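Local coordinates for protein Exo-beta-1,3-glucanase (Streptomyces sp. SirexAA-E, PDB 4PEY) that hydrolyses laminarin and laminarioligosaccharides from their non-reducing ends as a secreted exo-beta-1,3-glucanase, yielding glucose and laminaribiose, at residues G183-G186 with N191-F194; V350-D355 with N364-Q369; V410-N415 with A467-G472. The protein carries 1 engineered substitution. One frame throughout, in Å; residues are numbered along the deposited sequence.

Interaction 1 (G183-G186 with N191-F194); sequences GGWG and NMTF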
loop_
_atom_site.group_PDB
_atom_site.type_symbol
_atom_site.label_atom_id
_atom_site.label_comp_id
_atom_site.label_asym_id
_atom_site.label_seq_id
_atom_site.Cartn_x
_atom_site.Cartn_y
_atom_site.Cartn_z
ATOM N N GLY A 183 12.386 -17.843 7.231
ATOM C CA GLY A 183 12.998 -18.876 8.051
ATOM C C GLY A 183 12.251 -19.103 9.352
ATOM O O GLY A 183 12.314 -20.186 9.937
ATOM N N GLY A 184 11.544 -18.073 9.806
ATOM C CA GLY A 184 10.775 -18.135 11.034
ATOM C C GLY A 184 9.946 -16.877 11.191
ATOM O O GLY A 184 10.168 -15.884 10.497
ATOM N N TRP A 185 8.980 -16.928 12.102
ATOM C CA TRP A 185 8.131 -15.786 12.398
ATOM C C TRP A 185 7.959 -15.685 13.906
ATOM O O TRP A 185 7.472 -16.617 14.539
ATOM C CB TRP A 185 6.773 -15.917 11.711
ATOM C CG TRP A 185 6.008 -14.643 11.764
ATOM C CD1 TRP A 185 5.203 -14.206 12.776
ATOM C CD2 TRP A 185 5.993 -13.619 10.763
ATOM N NE1 TRP A 185 4.689 -12.965 12.468
ATOM C CE2 TRP A 185 5.153 -12.586 11.236
ATOM C CE3 TRP A 185 6.599 -13.480 9.508
ATOM C CZ2 TRP A 185 4.910 -11.426 10.501
ATOM C CZ3 TRP A 185 6.359 -12.327 8.777
ATOM C CH2 TRP A 185 5.521 -11.317 9.273
ATOM N N GLY A 186 8.341 -14.546 14.475
ATOM C CA GLY A 186 8.533 -14.441 15.915
ATOM C C GLY A 186 7.295 -14.321 16.790
ATOM O O GLY A 186 7.222 -14.930 17.865
ATOM N N ASN A 191 -3.009 -8.816 14.369
ATOM C CA ASN A 191 -3.431 -9.388 13.090
ATOM C C ASN A 191 -2.265 -9.595 12.146
ATOM O O ASN A 191 -1.921 -8.690 11.384
ATOM C CB ASN A 191 -4.480 -8.487 12.420
ATOM C CG ASN A 191 -4.838 -8.936 11.001
ATOM O OD1 ASN A 191 -4.679 -10.102 10.643
ATOM N ND2 ASN A 191 -5.305 -7.992 10.184
ATOM N N MET A 192 -1.637 -10.743 12.193
ATOM C CA MET A 192 -0.630 -11.115 11.234
ATOM C C MET A 192 -1.189 -12.093 10.209
ATOM O O MET A 192 -1.580 -13.186 10.540
ATOM C CB MET A 192 0.597 -11.725 11.932
ATOM C CG MET A 192 1.587 -10.768 12.588
ATOM S SD MET A 192 0.910 -9.407 13.610
ATOM C CE MET A 192 2.410 -8.497 13.967
ATOM N N THR A 193 -1.278 -11.636 8.979
ATOM C CA THR A 193 -1.884 -12.411 7.904
ATOM C C THR A 193 -0.833 -12.809 6.855
ATOM O O THR A 193 0.074 -12.026 6.521
ATOM C CB THR A 193 -3.048 -11.616 7.244
ATOM O OG1 THR A 193 -4.094 -11.426 8.203
ATOM C CG2 THR A 193 -3.622 -12.335 6.023
ATOM N N PHE A 194 -0.960 -14.039 6.360
ATOM C CA PHE A 194 -0.034 -14.637 5.401
ATOM C C PHE A 194 -0.822 -15.278 4.264
ATOM O O PHE A 194 -1.784 -16.004 4.524
ATOM C CB PHE A 194 0.823 -15.718 6.073
ATOM C CG PHE A 194 1.441 -15.292 7.379
ATOM C CD1 PHE A 194 0.724 -15.385 8.569
ATOM C CD2 PHE A 194 2.743 -14.810 7.423
ATOM C CE1 PHE A 194 1.290 -14.990 9.772
ATOM C CE2 PHE A 194 3.319 -14.417 8.633
ATOM C CZ PHE A 194 2.594 -14.505 9.806
#

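Interaction 2 (V350-D355 with N364-Q369); sequences VEVGSD and NPTSLQ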
loop_
_atom_site.group_PDB
_atom_site.type_symbol
_atom_site.label_atom_id
_atom_site.label_comp_id
_atom_site.label_asym_id
_atom_site.label_seq_id
_atom_site.Cartn_x
_atom_site.Cartn_y
_atom_site.Cartn_z
ATOM N N VAL A 350 -9.264 8.434 -8.052
ATOM C CA VAL A 350 -8.836 7.370 -8.963
ATOM C C VAL A 350 -10.049 6.547 -9.385
ATOM O O VAL A 350 -10.819 6.102 -8.527
ATOM C CB VAL A 350 -7.792 6.435 -8.302
ATOM C CG1 VAL A 350 -7.385 5.306 -9.252
ATOM C CG2 VAL A 350 -6.567 7.231 -7.826
ATOM N N GLU A 351 -10.224 6.364 -10.696
ATOM C CA GLU A 351 -11.275 5.498 -11.227
ATOM C C GLU A 351 -10.666 4.396 -12.073
ATOM O O GLU A 351 -9.909 4.674 -13.002
ATOM C CB GLU A 351 -12.283 6.287 -12.069
ATOM C CG GLU A 351 -13.095 7.281 -11.272
ATOM C CD GLU A 351 -14.067 8.086 -12.127
ATOM O OE1 GLU A 351 -14.342 7.688 -13.283
ATOM O OE2 GLU A 351 -14.559 9.123 -11.632
ATOM N N VAL A 352 -10.983 3.148 -11.742
ATOM C CA VAL A 352 -10.516 2.013 -12.532
ATOM C C VAL A 352 -11.709 1.444 -13.286
ATOM O O VAL A 352 -12.554 0.751 -12.705
ATOM C CB VAL A 352 -9.863 0.920 -11.655
ATOM C CG1 VAL A 352 -9.281 -0.186 -12.535
ATOM C CG2 VAL A 352 -8.775 1.522 -10.777
ATOM N N GLY A 353 -11.791 1.755 -14.575
ATOM C CA GLY A 353 -12.950 1.380 -15.367
ATOM C C GLY A 353 -14.059 2.419 -15.324
ATOM O O GLY A 353 -14.079 3.274 -14.437
ATOM N N SER A 354 -14.981 2.342 -16.280
ATOM C CA SER A 354 -16.116 3.263 -16.338
ATOM C C SER A 354 -17.273 2.804 -15.452
ATOM O O SER A 354 -17.373 1.629 -15.111
ATOM C CB SER A 354 -16.608 3.422 -17.781
ATOM O OG SER A 354 -17.177 2.212 -18.257
ATOM N N ASP A 355 -18.154 3.734 -15.092
ATOM C CA ASP A 355 -19.353 3.388 -14.336
ATOM C C ASP A 355 -20.214 2.383 -15.113
ATOM O O ASP A 355 -20.582 2.627 -16.258
ATOM C CB ASP A 355 -20.158 4.648 -14.020
ATOM C CG ASP A 355 -21.328 4.380 -13.094
ATOM O OD1 ASP A 355 -21.182 3.567 -12.154
ATOM O OD2 ASP A 355 -22.398 4.986 -13.311
ATOM N N ASN A 364 -5.990 -11.289 -18.016
ATOM C CA ASN A 364 -5.012 -10.206 -17.955
ATOM C C ASN A 364 -5.627 -8.991 -17.261
ATOM O O ASN A 364 -6.033 -8.027 -17.916
ATOM C CB ASN A 364 -4.530 -9.846 -19.371
ATOM C CG ASN A 364 -3.376 -8.867 -19.370
ATOM O OD1 ASN A 364 -2.681 -8.715 -18.367
ATOM N ND2 ASN A 364 -3.156 -8.204 -20.501
ATOM N N PRO A 365 -5.725 -9.047 -15.925
ATOM C CA PRO A 365 -6.419 -7.983 -15.200
ATOM C C PRO A 365 -5.643 -6.685 -15.129
ATOM O O PRO A 365 -4.438 -6.647 -15.381
ATOM C CB PRO A 365 -6.595 -8.571 -13.795
ATOM C CG PRO A 365 -5.542 -9.606 -13.675
ATOM C CD PRO A 365 -5.374 -10.178 -15.049
ATOM N N THR A 366 -6.348 -5.619 -14.772
ATOM C CA THR A 366 -5.696 -4.376 -14.393
ATOM C C THR A 366 -5.369 -4.440 -12.905
ATOM O O THR A 366 -6.121 -5.039 -12.124
ATOM C CB THR A 366 -6.593 -3.168 -14.743
ATOM O OG1 THR A 366 -6.511 -2.946 -16.156
ATOM C CG2 THR A 366 -6.165 -1.888 -14.008
ATOM N N SER A 367 -4.231 -3.858 -12.521
ATOM C CA SER A 367 -3.836 -3.833 -11.118
ATOM C C SER A 367 -3.415 -2.450 -10.644
ATOM O O SER A 367 -2.907 -1.638 -11.427
ATOM C CB SER A 367 -2.689 -4.823 -10.863
ATOM O OG SER A 367 -1.576 -4.574 -11.720
ATOM N N LEU A 368 -3.660 -2.202 -9.356
ATOM C CA LEU A 368 -3.086 -1.087 -8.611
ATOM C C LEU A 368 -2.134 -1.669 -7.581
ATOM O O LEU A 368 -2.541 -2.516 -6.785
ATOM C CB LEU A 368 -4.159 -0.258 -7.895
ATOM C CG LEU A 368 -5.327 0.325 -8.684
ATOM C CD1 LEU A 368 -6.207 1.141 -7.741
ATOM C CD2 LEU A 368 -4.835 1.180 -9.832
ATOM N N GLN A 369 -0.877 -1.234 -7.595
ATOM C CA GLN A 369 0.128 -1.733 -6.655
ATOM C C GLN A 369 0.936 -0.590 -6.060
ATOM O O GLN A 369 1.446 0.241 -6.806
ATOM C CB GLN A 369 1.066 -2.719 -7.348
ATOM C CG GLN A 369 0.392 -4.020 -7.696
ATOM C CD GLN A 369 1.285 -4.931 -8.499
ATOM O OE1 GLN A 369 1.624 -4.632 -9.649
ATOM N NE2 GLN A 369 1.676 -6.056 -7.900
#

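Interaction 3 (V410-N415 with A467-G472); sequences VGWETN and AAIQNG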
loop_
_atom_site.group_PDB
_atom_site.type_symbol
_atom_site.label_atom_id
_atom_site.label_comp_id
_atom_site.label_asym_id
_atom_site.label_seq_id
_atom_site.Cartn_x
_atom_site.Cartn_y
_atom_site.Cartn_z
ATOM N N VAL A 410 -6.074 19.839 8.332
ATOM C CA VAL A 410 -6.840 18.705 8.845
ATOM C C VAL A 410 -7.993 19.183 9.728
ATOM O O VAL A 410 -7.826 20.081 10.556
ATOM C CB VAL A 410 -5.928 17.739 9.654
ATOM C CG1 VAL A 410 -6.735 16.620 10.306
ATOM C CG2 VAL A 410 -4.834 17.161 8.752
ATOM N N GLY A 411 -9.166 18.590 9.539
ATOM C CA GLY A 411 -10.327 18.916 10.345
ATOM C C GLY A 411 -11.554 18.207 9.814
ATOM O O GLY A 411 -11.606 17.866 8.632
ATOM N N TRP A 412 -12.548 18.009 10.677
ATOM C CA TRP A 412 -13.753 17.267 10.324
ATOM C C TRP A 412 -14.381 17.792 9.027
ATOM O O TRP A 412 -14.898 17.026 8.215
ATOM C CB TRP A 412 -14.760 17.328 11.477
ATOM C CG TRP A 412 -15.987 16.488 11.261
ATOM C CD1 TRP A 412 -17.272 16.935 11.136
ATOM C CD2 TRP A 412 -16.048 15.060 11.143
ATOM N NE1 TRP A 412 -18.125 15.882 10.950
ATOM C CE2 TRP A 412 -17.404 14.718 10.941
ATOM C CE3 TRP A 412 -15.090 14.041 11.189
ATOM C CZ2 TRP A 412 -17.829 13.396 10.785
ATOM C CZ3 TRP A 412 -15.516 12.722 11.035
ATOM C CH2 TRP A 412 -16.873 12.413 10.839
ATOM N N GLU A 413 -14.319 19.102 8.829
ATOM C CA GLU A 413 -14.763 19.649 7.557
ATOM C C GLU A 413 -13.583 20.080 6.682
ATOM O O GLU A 413 -13.645 19.928 5.469
ATOM C CB GLU A 413 -15.742 20.806 7.779
ATOM C CG GLU A 413 -17.158 20.333 8.150
ATOM C CD GLU A 413 -17.683 19.220 7.229
ATOM O OE1 GLU A 413 -18.021 19.505 6.054
ATOM O OE2 GLU A 413 -17.756 18.051 7.683
ATOM N N THR A 414 -12.494 20.550 7.284
ATOM C CA THR A 414 -11.343 21.052 6.523
ATOM C C THR A 414 -10.756 20.031 5.540
ATOM O O THR A 414 -10.464 20.383 4.388
ATOM C CB THR A 414 -10.240 21.547 7.475
ATOM O OG1 THR A 414 -10.785 22.572 8.318
ATOM C CG2 THR A 414 -9.051 22.118 6.699
ATOM N N ASN A 415 -10.598 18.779 5.962
ATOM C CA ASN A 415 -10.216 17.748 4.998
ATOM C C ASN A 415 -11.234 16.606 4.956
ATOM O O ASN A 415 -10.881 15.425 4.928
ATOM C CB ASN A 415 -8.781 17.215 5.251
ATOM C CG ASN A 415 -8.649 16.324 6.487
ATOM O OD1 ASN A 415 -9.301 16.537 7.504
ATOM N ND2 ASN A 415 -7.749 15.334 6.403
ATOM N N ALA A 467 -23.959 12.373 16.651
ATOM C CA ALA A 467 -24.817 12.769 15.536
ATOM C C ALA A 467 -24.051 12.893 14.222
ATOM O O ALA A 467 -24.607 12.647 13.146
ATOM C CB ALA A 467 -25.508 14.080 15.852
ATOM N N ALA A 468 -22.782 13.277 14.315
ATOM C CA ALA A 468 -21.964 13.537 13.132
ATOM C C ALA A 468 -21.702 12.277 12.319
ATOM O O ALA A 468 -21.373 12.360 11.138
ATOM C CB ALA A 468 -20.645 14.180 13.537
ATOM N N ILE A 469 -21.833 11.111 12.948
ATOM C CA ILE A 469 -21.605 9.862 12.228
ATOM C C ILE A 469 -22.843 8.963 12.246
ATOM O O ILE A 469 -22.750 7.764 12.006
ATOM C CB ILE A 469 -20.380 9.087 12.790
ATOM C CG1 ILE A 469 -20.545 8.757 14.282
ATOM C CG2 ILE A 469 -19.093 9.870 12.516
ATOM C CD1 ILE A 469 -19.423 7.888 14.847
ATOM N N GLN A 470 -24.008 9.542 12.516
ATOM C CA GLN A 470 -25.237 8.752 12.489
ATOM C C GLN A 470 -25.510 8.278 11.061
ATOM O O GLN A 470 -25.414 9.049 10.106
ATOM C CB GLN A 470 -26.423 9.547 13.033
ATOM C CG GLN A 470 -27.681 8.704 13.250
ATOM C CD GLN A 470 -27.567 7.737 14.432
ATOM O OE1 GLN A 470 -26.844 7.991 15.403
ATOM N NE2 GLN A 470 -28.293 6.627 14.356
ATOM N N ASN A 471 -25.836 6.995 10.938
ATOM C CA ASN A 471 -25.973 6.314 9.659
ATOM C C ASN A 471 -27.331 5.621 9.611
ATOM O O ASN A 471 -27.426 4.413 9.802
ATOM C CB ASN A 471 -24.821 5.314 9.497
ATOM C CG ASN A 471 -24.947 4.436 8.260
ATOM O OD1 ASN A 471 -25.645 4.768 7.299
ATOM N ND2 ASN A 471 -24.259 3.296 8.285
ATOM N N GLY A 472 -28.391 6.387 9.378
ATOM C CA GLY A 472 -29.730 5.838 9.500
ATOM C C GLY A 472 -29.958 5.454 10.953
ATOM O O GLY A 472 -29.822 6.297 11.840
HETATM O O HOH W 1 -21.021 14.985 9.894
#

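Interaction 1 (G183-G186 with N191-F194)
Met192 meets Trp185 through the middle of its side chain: its CG lies 3.8 Å from Trp185 NE1 and 4.0 Å from CZ2 of the same indole. NE1 also makes a weak hydrogen bond to the carbonyl of Asn187. A bend at Met192 chi2 (45°) carries the sulfur off this line of contact. Thr193 points to the other face of the strand, where its hydroxyl donates to Asn191 OD1 over 2.8 Å. Phe194 returns to the Trp185 side and makes the main contact, a T-shaped pair in which the phenyl edge rests on an indole face. Its CE2 stands over the centre of the ring system, 3.4 Å above the plane, while CZ reaches Trp185 CE2 at 3.5 Å; the six-membered rings are turned 85° against each other. Trp185 can receive this edge because its CG is anti to the backbone N (chi1 -168°), which sends the indole across toward strand 191-198. Replacing it with an alanine would probably leave the Phe194 edge without its aromatic face and open a gap beside Met192. The pair joins strand 184-185 to strand 191-198 within the parallel beta-helix of the first domain, near substrate-binding Gln173. With no hydrogen bond between the segments, cohesion here rests on dispersion and on phenyl C-H groups directed at the indole pi cloud, so it depends on shape and ring orientation.

Interaction 2 (V350-D355 with N364-Q369)
Val352 spreads its two methyl branches over Thr366 and Leu368, the first just before strand 367-375 and the second on it, and both contacts are apolar. With CG1 anti to its backbone N (chi1 -175°), Val352 meets Thr366 tip to tip, methyl against methyl, CG1 to CG2 at 3.8 Å. The other branch, CG2, slides past the end of Leu368 in the opposite direction and touches both prongs of the fork, at 4.0 Å from CD1 and 4.1 Å from CD2. Leu368 also rests on Val334 and Ile396, and Val352 on Thr394, which extends the apolar patch to adjoining coils.

Polar interactions flank this patch without bridging the segments. Thr366 divides its two branches between the two kinds of contact: chi1 of -77° turns the methyl to Val352 and leaves OG1 to accept from the backbone N of Val332. Ser367 points away from Val352, and its OG, like the carbonyl of Pro365, takes a hydrogen bond from Arg220.

The backbone contacts run along each wall rather than between walls. Val352 pairs with Val388 in the parallel sheet that holds strand 348-352, whereas strand 367-375 belongs to another set of parallel strands. Gly353 then ends the strand with a positive phi (88°), at which a CB would be jammed against the carbonyl O of Val352. Between the two segments no hydrogen bond forms, and the contact is methyl packing, a weakly directional cohesion, as in the buried interior of a parallel beta-helix, where inward side chains of different faces meet.

Interaction 3 (V410-N415 with A467-G472)
Trp412 turns the edge of its indole to the carbonyl of Ala468 and meets Ile469 beside it. Near the ring plane, CZ2 comes within 3.7 Å of the carbonyl O of Ala468, and the methyl of that alanine lies 4.0 Å from Trp412 NE1. Further round the ring, Ile469 CG2 approaches CH2 obliquely at 3.8 Å. One water closes the polar side: lying in the indole plane, it accepts from Trp412 NE1 at 3.2 Å and donates to Ala468 O at 2.9 Å, giving both groups a partner where no direct bond exists.

The second shell fixes the loop that carries the tryptophan. Asn415 OD1 accepts from Gly411 N, a nearly straight bond (176°) although the donor stands above the carbonyl plane, and Asn415 N returns a bond to Gly411 O. The side-chain ND2 of Asn415 donates to the carbonyls of Ile375 and Ala404, and Asn439 ND2 holds Trp412 O.

Arg403, a substrate-binding residue, donates to Asn415 O, and its side chain lies about 4 Å from that of Trp412; a bound glucose is about 14 Å from the Trp412 side chain. Such packing of a loop on a 3-10 turn is consistent with the long excursions between beta-helix strands that border a glycosidase's substrate pocket, here next to Arg403 and not at the sugar itself.

In the fold
The three contacts follow one another along the chain and sit in the two parallel beta-helix domains of a family 55 enzyme. Interaction 1 lies among the coils of the first domain, on strands 184-185 and 191-198. Interactions 2 and 3 belong to the second: the former joins strands 348-352 and 367-375, the latter a loop and a 3-10 segment farther on. Centres of interactions 1 and 2 are 30 Å apart, on opposite sides of the chain's centre; interaction 3 is 36 Å from interaction 1 and 29 Å from interaction 2. None touches another. Interaction 2 is internal packing, whereas interaction 3 lies beside substrate-binding Arg403 and interaction 1 near substrate-binding Gln173.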